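Local atomic coordinates of D-glyceraldehyde dehydrogenase (NADP(+)) (PDB entry 5J77), a protein that catalyses the NADP-dependent oxidation of D-glyceraldehyde to glycerate in the non-phosphorylated Entner-Doudoroff pathway, working as a homotetramer. Residues Val142-Pro147 with Asn167-Lys172; Tyr6-Trp11 with Val193-Leu198; Ala36-Asp41 with Gly205-Asp210; Tyr69-Leu74 with Arg186-Ala191. The protein carries 2 engineered substitutions. All blocks are in the same frame, centred on the assembly; numbering follows the deposited sequence.

How the interactions relate
Interaction 1 lies in the core. It pairs two strands of the coenzyme-domain sheet by regular backbone bonds, with mostly apolar side chains on both faces. Interactions 2, 3 and 4 lie nearer the surface and are partly buried. Interaction 2 relies on waters and one long salt bridge. It touches interaction 1 through V197 O and V169 N, and interaction 4 through F188 and V189, because all three use elements that follow one another from strand 168-172 to strand 198-200. Interaction 3 bridges a capped helix start to E207 through waters, and its I208 packs on K172 of interaction 1. Interaction 4 is apolar helix packing with one hydrogen bond, from R70 to A191 O, and does not touch interaction 1 or interaction 3.

Interaction 1. Residues Val142-Pro147 with Asn167-Lys172; sequences VVALTP and NTVVLK
V142, K172 and A144 bury the largest areas in this contact between two parallel strands. The strands are neighbours in the beta-alpha-beta unit formed by strand 130-145, helix 153-164 and strand 168-172. The unit belongs to the Rossmann-like coenzyme domain of the aldehyde dehydrogenases. V142 is bonded to two different residues, as parallel pairing requires. Its N donates to T168 O at 2.8 Å, and its O accepts from V170 N at 2.9 Å. A144 repeats the pattern one step on. Its N reaches V170 O from 32° out of the carbonyl plane. Its O accepts K172 N at 2.9 Å, almost straight in line with the C=O bond.

The V142 side chain also bears on N167. The first torsion (chi1 165°) sets CG2 beside the backbone N, where it lies against N167 CB at 3.5 Å. V142 CG2 also borders the N167 amide, whose OD1 accepts from G140 N and whose ND2 is bonded to A162 O and Y467 O. V142, A144, V169 and L171 share one sheet face, where V169 meets helix 153-164. V143, L145, V170 and K172 share the opposite face, under helix 205-214. There K172 CB packs on L145 CD2 at 3.8 Å, while NZ is weakly bonded to G203 O. K172 and T146 probably contribute to the NADP site, as in relatives. T146 crosses L171 at about a right angle, its OG1 3.9 Å from L171 CD1.

Interaction 2. Residues Tyr6-Trp11 with Val193-Leu198; sequences YIDGQW and VPKGVL
G9 N and G196 N both donate to one water, G9 at 3.0 Å and G196 weakly. The same water sits 2.8 Å from L198 O, so it ties the two loops together. L198 O also meets the edge of the Y6 ring, close to the ring plane, with Y6 CD2 at 3.3 Å. A second water joins Y6 OH, 2.6 Å away, to V193 O.

Both loops are tight turns. I7 to Q10 is a type I' turn that closes the hairpin of strands 2-7 and 10-12. P194 to V197 is a type II turn. G9 has no side chain, and a CB there would run into K195 CG. D8 has CG anti to its backbone N (chi1 -157°), which brings OD1 over the lysine chain, 3.4 Å from K195 CE. The salt bridge from D8 OD1 to K195 NZ is long, at 3.7 Å. An alanine in place of D8 would probably leave the K195 ammonium without this carboxylate mate.

D8 N is bonded to N199 OD1, and Y6 pairs through its backbone with F200 of strand 198-200. Helix 178-190 packs on Y6 and L198, helix 153-164 lies against V197 and L198, and helix 39-58 touches D8 and V197.

Interaction 3. Residues Ala36-Asp41 with Gly205-Asp210; sequences AATRDD and GSEIGD
The backbone from A37 to R39 passes beside the first turn of helix 205-214, with R39 CA 6.0 Å from I208 CA. T38 is the N-cap of helix 39-58 and forms a capping box with D41. T38 N donates to D41 OD2 at 3.0 Å, and D41 N donates to T38 OG1 at 3.1 Å. T38 OG1 and D41 OD2 are also bonded to S15. A valine at T38 is likely to leave D41 N without its capping acceptor and to disturb this helix start.

Across the contact the side chains meet by packing and through water. I208 presses CG2 onto the A37 carbonyl, 3.5 Å from its O. The E207 chain is extended, with CG anti to the backbone N (chi1 -170°), and lies alongside T38. Three waters bond to its carboxylate. One donates both to A37 O and, at 2.6 Å, to E207 OE2. Another accepts from R39 N and donates to E207 OE1 at 3.0 Å. The third links A36 O to E207 OE2. Residues 205-210 belong to the probable NADP site, inferred from relatives, and I208 also packs on K172. The R39 guanidinium lies over the E207 carbonyl, with E207 O near the rim of one face and 3.6 Å from R39 NH2.

Interaction 4. Residues Tyr69-Leu74 with Arg186-Ala191; sequences YRAKEL and RKFVEA
A71 points its methyl group straight at the face of the F188 ring. A71 CB stands 3.7 Å from the ring centroid and only 10° off the ring normal, a well-formed CH-pi contact. The F188 CB points away from helix 61-77, but chi1 of -81° brings the ring back so that one face meets A71. The same methyl packs against A191 CB at 3.8 Å. A191 CB in turn lies close over the backbone of the other helix, 3.4 Å from A71 N. With two alanines facing each other, the axes of helix segments 69-74 and 186-190 come within 8.2 Å.

The axes of these short segments run at 123° to each other. Helix 178-190 is the link in a beta-alpha-beta unit, between parallel strands 168-172 and 198-200 of the coenzyme domain. Helix 61-77 packs across it. Y69, on another side of helix 61-77, hydrogen-bonds to E113 of a second subunit.

R70 reaches past the end of the alanine pair. Its chain bends at chi3 (-66°), which brings the guanidinium edge to the A191 carbonyl. NH1 donates to A191 O at 2.7 Å, with the oxygen near the guanidinium plane. At the other end of the contact, L74 lies on K187 and E190. L74 CB meets K187 CD at 3.6 Å, so the aliphatic part of the lysine does the packing. K187 NZ forms a salt bridge with E190 OE1, its hydrogen bond weak, and K187 makes a cation-pi contact with W183. The L74 and E190 side chains cross at a slant, and L74 CD1 touches E190 CB at 3.9 Å.

Interaction 1. Residues Val142-Pro147 with Asn167-Lys172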
# COMPACT_ATOMS: atom_id res chain seq x y z
N VAL A 142 11.36 13.41 -19.51
CA VAL A 142 11.03 12.11 -20.02
C VAL A 142 11.15 12.16 -21.50
O VAL A 142 10.50 13.03 -22.15
CB VAL A 142 9.59 11.72 -19.69
CG1 VAL A 142 9.14 10.51 -20.54
CG2 VAL A 142 9.43 11.48 -18.22
N VAL A 143 11.88 11.21 -22.06
CA VAL A 143 11.84 10.94 -23.51
C VAL A 143 10.88 9.76 -23.73
O VAL A 143 11.05 8.68 -23.08
CB VAL A 143 13.24 10.65 -24.09
CG1 VAL A 143 13.15 10.12 -25.51
CG2 VAL A 143 14.08 11.93 -24.01
N ALA A 144 9.88 9.97 -24.59
CA ALA A 144 8.86 8.98 -24.85
C ALA A 144 9.01 8.51 -26.32
O ALA A 144 9.02 9.35 -27.24
CB ALA A 144 7.48 9.50 -24.55
N LEU A 145 9.23 7.20 -26.50
CA LEU A 145 9.52 6.60 -27.82
C LEU A 145 8.43 5.57 -28.07
O LEU A 145 8.36 4.54 -27.38
CB LEU A 145 10.89 5.90 -27.85
CG LEU A 145 12.14 6.74 -27.56
CD1 LEU A 145 13.44 5.94 -27.59
CD2 LEU A 145 12.25 7.87 -28.58
N THR A 146 7.58 5.82 -29.05
CA THR A 146 6.41 4.99 -29.31
C THR A 146 6.53 4.22 -30.62
O THR A 146 7.19 4.67 -31.56
CB THR A 146 5.12 5.81 -29.33
OG1 THR A 146 5.28 6.88 -30.28
CG2 THR A 146 4.76 6.33 -27.91
N PRO A 147 6.00 2.98 -30.67
CA PRO A 147 6.19 2.15 -31.84
C PRO A 147 5.05 2.41 -32.86
O PRO A 147 4.10 3.15 -32.55
CB PRO A 147 6.10 0.72 -31.27
CG PRO A 147 5.01 0.84 -30.26
CD PRO A 147 5.21 2.27 -29.64
N ASN A 167 6.33 15.18 -14.74
CA ASN A 167 7.48 15.23 -15.68
C ASN A 167 7.10 16.04 -16.97
O ASN A 167 5.91 16.14 -17.32
CB ASN A 167 7.93 13.82 -16.11
CG ASN A 167 8.23 12.90 -14.95
OD1 ASN A 167 9.35 12.89 -14.47
ND2 ASN A 167 7.22 12.17 -14.47
N THR A 168 8.10 16.69 -17.58
CA THR A 168 8.00 17.19 -18.89
C THR A 168 8.46 16.13 -19.95
O THR A 168 9.17 15.15 -19.63
CB THR A 168 8.80 18.49 -19.05
OG1 THR A 168 10.18 18.26 -18.75
CG2 THR A 168 8.23 19.56 -18.15
N VAL A 169 7.99 16.29 -21.19
CA VAL A 169 8.09 15.24 -22.17
C VAL A 169 8.58 15.73 -23.51
O VAL A 169 8.14 16.79 -24.00
CB VAL A 169 6.70 14.60 -22.31
CG1 VAL A 169 6.69 13.60 -23.44
CG2 VAL A 169 6.21 14.01 -21.00
N VAL A 170 9.47 14.95 -24.10
CA VAL A 170 9.85 14.97 -25.50
C VAL A 170 9.48 13.63 -26.14
O VAL A 170 10.10 12.62 -25.84
CB VAL A 170 11.38 15.22 -25.67
CG1 VAL A 170 11.73 15.30 -27.16
CG2 VAL A 170 11.82 16.48 -24.87
N LEU A 171 8.43 13.65 -26.96
CA LEU A 171 7.87 12.50 -27.70
C LEU A 171 8.43 12.34 -29.12
O LEU A 171 8.41 13.30 -29.88
CB LEU A 171 6.35 12.60 -27.77
CG LEU A 171 5.61 11.62 -28.71
CD1 LEU A 171 5.68 10.21 -28.24
CD2 LEU A 171 4.14 11.99 -28.78
N LYS A 172 8.95 11.15 -29.45
CA LYS A 172 9.38 10.81 -30.81
C LYS A 172 8.65 9.55 -31.19
O LYS A 172 8.93 8.50 -30.64
CB LYS A 172 10.86 10.55 -30.91
CG LYS A 172 11.30 10.22 -32.35
CD LYS A 172 12.61 9.49 -32.37
CE LYS A 172 13.08 9.12 -33.78
NZ LYS A 172 12.13 8.22 -34.43

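Interaction 2. Residues Tyr6-Trp11 with Val193-Leu198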
# COMPACT_ATOMS: atom_id res chain seq x y z
N TYR A 6 6.92 20.05 -32.84
CA TYR A 6 6.42 21.00 -31.85
C TYR A 6 7.51 21.17 -30.81
O TYR A 6 7.76 20.27 -30.06
CB TYR A 6 5.09 20.52 -31.21
CG TYR A 6 4.38 21.56 -30.32
CD1 TYR A 6 3.75 22.62 -30.87
CD2 TYR A 6 4.40 21.49 -28.94
CE1 TYR A 6 3.12 23.58 -30.08
CE2 TYR A 6 3.77 22.43 -28.12
CZ TYR A 6 3.13 23.48 -28.70
OH TYR A 6 2.51 24.45 -27.99
N ILE A 7 8.12 22.34 -30.77
CA ILE A 7 9.27 22.63 -29.95
C ILE A 7 9.07 23.91 -29.17
O ILE A 7 8.77 24.91 -29.70
CB ILE A 7 10.57 22.74 -30.78
CG1 ILE A 7 10.87 21.36 -31.35
CG2 ILE A 7 11.72 23.18 -29.86
CD1 ILE A 7 11.99 21.33 -32.35
N ASP A 8 9.16 23.83 -27.86
CA ASP A 8 9.00 25.00 -27.01
C ASP A 8 7.81 25.83 -27.38
O ASP A 8 7.95 27.01 -27.61
CB ASP A 8 10.29 25.86 -27.08
CG ASP A 8 10.47 26.78 -25.84
OD1 ASP A 8 9.83 26.61 -24.79
OD2 ASP A 8 11.30 27.68 -25.98
N GLY A 9 6.65 25.21 -27.50
CA GLY A 9 5.41 25.93 -27.65
C GLY A 9 5.06 26.42 -29.03
O GLY A 9 4.12 27.18 -29.19
N GLN A 10 5.79 26.00 -30.05
CA GLN A 10 5.52 26.42 -31.40
C GLN A 10 5.65 25.22 -32.33
O GLN A 10 6.51 24.36 -32.11
CB GLN A 10 6.56 27.47 -31.80
CG GLN A 10 6.47 28.77 -31.02
CD GLN A 10 7.73 29.63 -31.20
OE1 GLN A 10 8.17 30.35 -30.25
NE2 GLN A 10 8.34 29.53 -32.38
N TRP A 11 4.80 25.16 -33.35
CA TRP A 11 4.93 24.22 -34.48
C TRP A 11 5.97 24.71 -35.45
O TRP A 11 5.87 25.84 -35.88
CB TRP A 11 3.63 24.15 -35.25
CG TRP A 11 2.58 23.53 -34.47
CD1 TRP A 11 1.56 24.15 -33.85
CD2 TRP A 11 2.45 22.13 -34.20
NE1 TRP A 11 0.78 23.23 -33.19
CE2 TRP A 11 1.31 21.98 -33.37
CE3 TRP A 11 3.16 20.99 -34.58
CZ2 TRP A 11 0.84 20.71 -32.94
CZ3 TRP A 11 2.72 19.72 -34.10
CH2 TRP A 11 1.56 19.61 -33.30
N VAL A 193 -1.81 22.46 -22.34
CA VAL A 193 -0.50 22.07 -21.89
C VAL A 193 0.47 23.27 -22.06
O VAL A 193 0.59 23.81 -23.21
CB VAL A 193 0.06 20.83 -22.63
CG1 VAL A 193 1.50 20.64 -22.26
CG2 VAL A 193 -0.64 19.59 -22.12
N PRO A 194 1.12 23.72 -20.97
CA PRO A 194 1.96 24.96 -21.13
C PRO A 194 3.19 24.73 -21.99
O PRO A 194 3.69 23.60 -22.18
CB PRO A 194 2.39 25.30 -19.68
CG PRO A 194 1.38 24.57 -18.78
CD PRO A 194 0.95 23.36 -19.54
N LYS A 195 3.68 25.85 -22.50
CA LYS A 195 4.91 25.95 -23.28
C LYS A 195 6.10 25.13 -22.72
O LYS A 195 6.49 25.26 -21.56
CB LYS A 195 5.27 27.47 -23.40
CG LYS A 195 6.68 27.78 -23.83
CD LYS A 195 6.99 29.26 -23.70
CE LYS A 195 8.28 29.66 -24.43
NZ LYS A 195 9.41 30.02 -23.50
N GLY A 196 6.67 24.28 -23.57
CA GLY A 196 7.84 23.49 -23.21
C GLY A 196 7.53 22.21 -22.47
O GLY A 196 8.36 21.37 -22.39
N VAL A 197 6.31 22.03 -21.99
CA VAL A 197 5.95 20.81 -21.25
C VAL A 197 5.89 19.51 -22.12
O VAL A 197 6.25 18.41 -21.67
CB VAL A 197 4.67 21.01 -20.44
CG1 VAL A 197 4.16 19.68 -19.83
CG2 VAL A 197 4.95 22.03 -19.33
N LEU A 198 5.43 19.66 -23.34
CA LEU A 198 5.18 18.56 -24.28
C LEU A 198 5.77 19.02 -25.61
O LEU A 198 5.37 20.07 -26.16
CB LEU A 198 3.69 18.29 -24.42
CG LEU A 198 3.36 17.27 -25.49
CD1 LEU A 198 4.14 15.96 -25.28
CD2 LEU A 198 1.85 16.95 -25.51
O HOH W 1 2.42 23.99 -25.47
O HOH W 2 6.67 22.59 -26.08

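Interaction 3. Residues Ala36-Asp41 with Gly205-Asp210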
# COMPACT_ATOMS: atom_id res chain seq x y z
N ALA A 36 12.15 15.82 -40.63
CA ALA A 36 13.27 15.03 -40.21
C ALA A 36 14.11 15.96 -39.35
O ALA A 36 15.01 16.63 -39.85
CB ALA A 36 14.05 14.53 -41.40
N ALA A 37 13.75 16.02 -38.08
CA ALA A 37 14.42 16.80 -37.08
C ALA A 37 15.91 16.52 -37.04
O ALA A 37 16.33 15.39 -37.22
CB ALA A 37 13.85 16.55 -35.69
N THR A 38 16.69 17.57 -36.79
CA THR A 38 18.13 17.43 -36.55
C THR A 38 18.42 17.29 -35.04
O THR A 38 17.54 17.44 -34.17
CB THR A 38 18.88 18.67 -37.03
OG1 THR A 38 18.49 19.80 -36.20
CG2 THR A 38 18.57 18.95 -38.51
N ARG A 39 19.68 17.08 -34.74
CA ARG A 39 20.11 17.09 -33.34
C ARG A 39 19.86 18.45 -32.64
O ARG A 39 19.44 18.48 -31.44
CB ARG A 39 21.58 16.74 -33.28
CG ARG A 39 21.87 15.34 -33.74
CD ARG A 39 23.35 15.31 -33.98
NE ARG A 39 23.80 13.96 -34.20
CZ ARG A 39 24.22 13.48 -35.35
NH1 ARG A 39 24.26 14.24 -36.46
NH2 ARG A 39 24.63 12.19 -35.39
N ASP A 40 20.11 19.55 -33.35
CA ASP A 40 19.84 20.88 -32.76
C ASP A 40 18.36 20.99 -32.44
O ASP A 40 18.00 21.45 -31.38
CB ASP A 40 20.23 22.03 -33.68
CG ASP A 40 21.67 22.00 -34.07
OD1 ASP A 40 22.52 21.68 -33.23
OD2 ASP A 40 21.98 22.31 -35.24
N ASP A 41 17.49 20.45 -33.31
CA ASP A 41 16.05 20.46 -33.01
C ASP A 41 15.80 19.68 -31.75
O ASP A 41 15.04 20.13 -30.88
CB ASP A 41 15.20 19.89 -34.20
CG ASP A 41 15.29 20.73 -35.43
OD1 ASP A 41 15.39 21.96 -35.31
OD2 ASP A 41 15.29 20.17 -36.54
N GLY A 205 15.82 7.48 -36.97
CA GLY A 205 16.62 6.74 -36.02
C GLY A 205 18.11 6.86 -36.20
O GLY A 205 18.82 7.05 -35.23
N SER A 206 18.59 6.80 -37.43
CA SER A 206 20.03 6.82 -37.71
C SER A 206 20.66 8.18 -37.51
O SER A 206 21.89 8.30 -37.42
CB SER A 206 20.30 6.35 -39.14
OG SER A 206 19.78 7.28 -40.08
N GLU A 207 19.83 9.22 -37.51
CA GLU A 207 20.32 10.56 -37.26
C GLU A 207 20.17 10.99 -35.81
O GLU A 207 21.03 11.71 -35.30
CB GLU A 207 19.58 11.57 -38.15
CG GLU A 207 20.17 12.99 -38.14
CD GLU A 207 19.42 13.96 -39.09
OE1 GLU A 207 19.72 15.17 -39.09
OE2 GLU A 207 18.54 13.48 -39.83
N ILE A 208 19.04 10.65 -35.18
CA ILE A 208 18.74 11.24 -33.86
C ILE A 208 18.47 10.27 -32.74
O ILE A 208 18.27 10.70 -31.58
CB ILE A 208 17.60 12.29 -33.94
CG1 ILE A 208 16.31 11.70 -34.46
CG2 ILE A 208 18.03 13.42 -34.84
CD1 ILE A 208 15.12 12.52 -34.09
N GLY A 209 18.47 8.97 -33.07
CA GLY A 209 18.09 7.87 -32.11
C GLY A 209 19.00 7.76 -30.91
O GLY A 209 18.57 7.86 -29.78
N ASP A 210 20.27 7.56 -31.16
CA ASP A 210 21.26 7.55 -30.10
C ASP A 210 21.31 8.89 -29.39
O ASP A 210 21.34 8.93 -28.17
CB ASP A 210 22.64 7.27 -30.69
CG ASP A 210 22.80 5.85 -31.16
OD1 ASP A 210 22.06 4.95 -30.74
OD2 ASP A 210 23.72 5.63 -31.94
O HOH W 3 17.35 16.27 -41.05
O HOH W 4 16.09 13.17 -38.89
O HOH W 5 21.57 16.38 -37.01

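Interaction 4. Residues Tyr69-Leu74 with Arg186-Ala191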
# COMPACT_ATOMS: atom_id res chain seq x y z
N TYR A 69 -7.49 15.62 -18.44
CA TYR A 69 -8.90 15.33 -18.69
C TYR A 69 -9.49 16.14 -19.86
O TYR A 69 -10.27 15.58 -20.70
CB TYR A 69 -9.78 15.66 -17.46
CG TYR A 69 -9.65 14.70 -16.26
CD1 TYR A 69 -9.82 13.33 -16.43
CD2 TYR A 69 -9.44 15.20 -14.95
CE1 TYR A 69 -9.72 12.45 -15.35
CE2 TYR A 69 -9.32 14.36 -13.84
CZ TYR A 69 -9.48 12.98 -14.04
OH TYR A 69 -9.44 12.14 -12.99
N ARG A 70 -9.13 17.42 -19.95
CA ARG A 70 -9.55 18.29 -21.02
C ARG A 70 -9.08 17.68 -22.34
O ARG A 70 -9.83 17.61 -23.26
CB ARG A 70 -9.02 19.71 -20.83
CG ARG A 70 -9.86 20.81 -21.44
CD ARG A 70 -9.36 22.20 -21.08
NE ARG A 70 -9.47 22.54 -19.66
CZ ARG A 70 -8.50 23.06 -18.93
NH1 ARG A 70 -7.33 23.32 -19.46
NH2 ARG A 70 -8.69 23.33 -17.67
N ALA A 71 -7.85 17.23 -22.40
CA ALA A 71 -7.33 16.57 -23.63
C ALA A 71 -8.12 15.33 -24.00
O ALA A 71 -8.47 15.09 -25.21
CB ALA A 71 -5.87 16.22 -23.51
N LYS A 72 -8.45 14.55 -22.98
CA LYS A 72 -9.31 13.39 -23.19
C LYS A 72 -10.66 13.77 -23.81
O LYS A 72 -11.11 13.16 -24.77
CB LYS A 72 -9.60 12.65 -21.91
CG LYS A 72 -10.21 11.26 -22.10
CD LYS A 72 -11.07 10.87 -20.93
CE LYS A 72 -12.37 11.60 -20.99
NZ LYS A 72 -13.22 11.11 -19.89
N GLU A 73 -11.31 14.75 -23.23
CA GLU A 73 -12.59 15.23 -23.79
C GLU A 73 -12.51 15.71 -25.26
O GLU A 73 -13.37 15.39 -26.03
CB GLU A 73 -13.18 16.33 -22.91
CG GLU A 73 -13.59 15.80 -21.54
CD GLU A 73 -13.67 16.88 -20.45
OE1 GLU A 73 -13.94 16.52 -19.28
OE2 GLU A 73 -13.40 18.08 -20.73
N LEU A 74 -11.49 16.50 -25.61
CA LEU A 74 -11.32 16.92 -27.00
C LEU A 74 -11.02 15.74 -27.95
O LEU A 74 -11.43 15.73 -29.12
CB LEU A 74 -10.22 17.94 -27.12
CG LEU A 74 -10.50 19.29 -26.43
CD1 LEU A 74 -9.16 19.99 -26.26
CD2 LEU A 74 -11.46 20.18 -27.16
N ARG A 186 -1.40 17.64 -30.57
CA ARG A 186 -2.19 18.82 -30.86
C ARG A 186 -3.32 18.96 -29.88
O ARG A 186 -3.54 20.01 -29.37
CB ARG A 186 -2.70 18.85 -32.28
CG ARG A 186 -3.48 20.12 -32.60
CD ARG A 186 -4.01 20.16 -34.02
NE ARG A 186 -2.93 20.08 -34.97
CZ ARG A 186 -2.74 19.07 -35.80
NH1 ARG A 186 -3.57 18.05 -35.80
NH2 ARG A 186 -1.74 19.09 -36.64
N LYS A 187 -4.03 17.88 -29.61
CA LYS A 187 -5.12 17.91 -28.61
C LYS A 187 -4.65 18.24 -27.18
O LYS A 187 -5.34 18.94 -26.44
CB LYS A 187 -5.86 16.56 -28.63
CG LYS A 187 -6.66 16.30 -29.92
CD LYS A 187 -7.98 17.04 -29.85
CE LYS A 187 -8.67 17.07 -31.21
NZ LYS A 187 -7.90 17.86 -32.23
N PHE A 188 -3.51 17.71 -26.77
CA PHE A 188 -2.92 18.15 -25.50
C PHE A 188 -2.58 19.66 -25.48
O PHE A 188 -2.88 20.34 -24.52
CB PHE A 188 -1.72 17.31 -25.09
CG PHE A 188 -2.08 16.02 -24.42
CD1 PHE A 188 -2.37 14.86 -25.18
CD2 PHE A 188 -2.16 15.93 -23.03
CE1 PHE A 188 -2.69 13.66 -24.52
CE2 PHE A 188 -2.48 14.75 -22.39
CZ PHE A 188 -2.72 13.61 -23.12
N VAL A 189 -2.01 20.17 -26.56
CA VAL A 189 -1.77 21.59 -26.66
C VAL A 189 -3.10 22.40 -26.56
O VAL A 189 -3.21 23.33 -25.74
CB VAL A 189 -1.01 21.89 -27.96
CG1 VAL A 189 -0.90 23.40 -28.23
CG2 VAL A 189 0.39 21.26 -27.85
N GLU A 190 -4.12 21.99 -27.31
CA GLU A 190 -5.43 22.61 -27.23
C GLU A 190 -6.03 22.53 -25.85
O GLU A 190 -6.79 23.41 -25.46
CB GLU A 190 -6.44 22.00 -28.20
CG GLU A 190 -6.12 22.37 -29.63
CD GLU A 190 -6.77 21.46 -30.68
OE1 GLU A 190 -7.55 20.52 -30.36
OE2 GLU A 190 -6.46 21.70 -31.87
N ALA A 191 -5.69 21.48 -25.11
CA ALA A 191 -6.18 21.38 -23.77
C ALA A 191 -5.50 22.35 -22.79
O ALA A 191 -5.98 22.49 -21.69
CB ALA A 191 -6.08 19.96 -23.23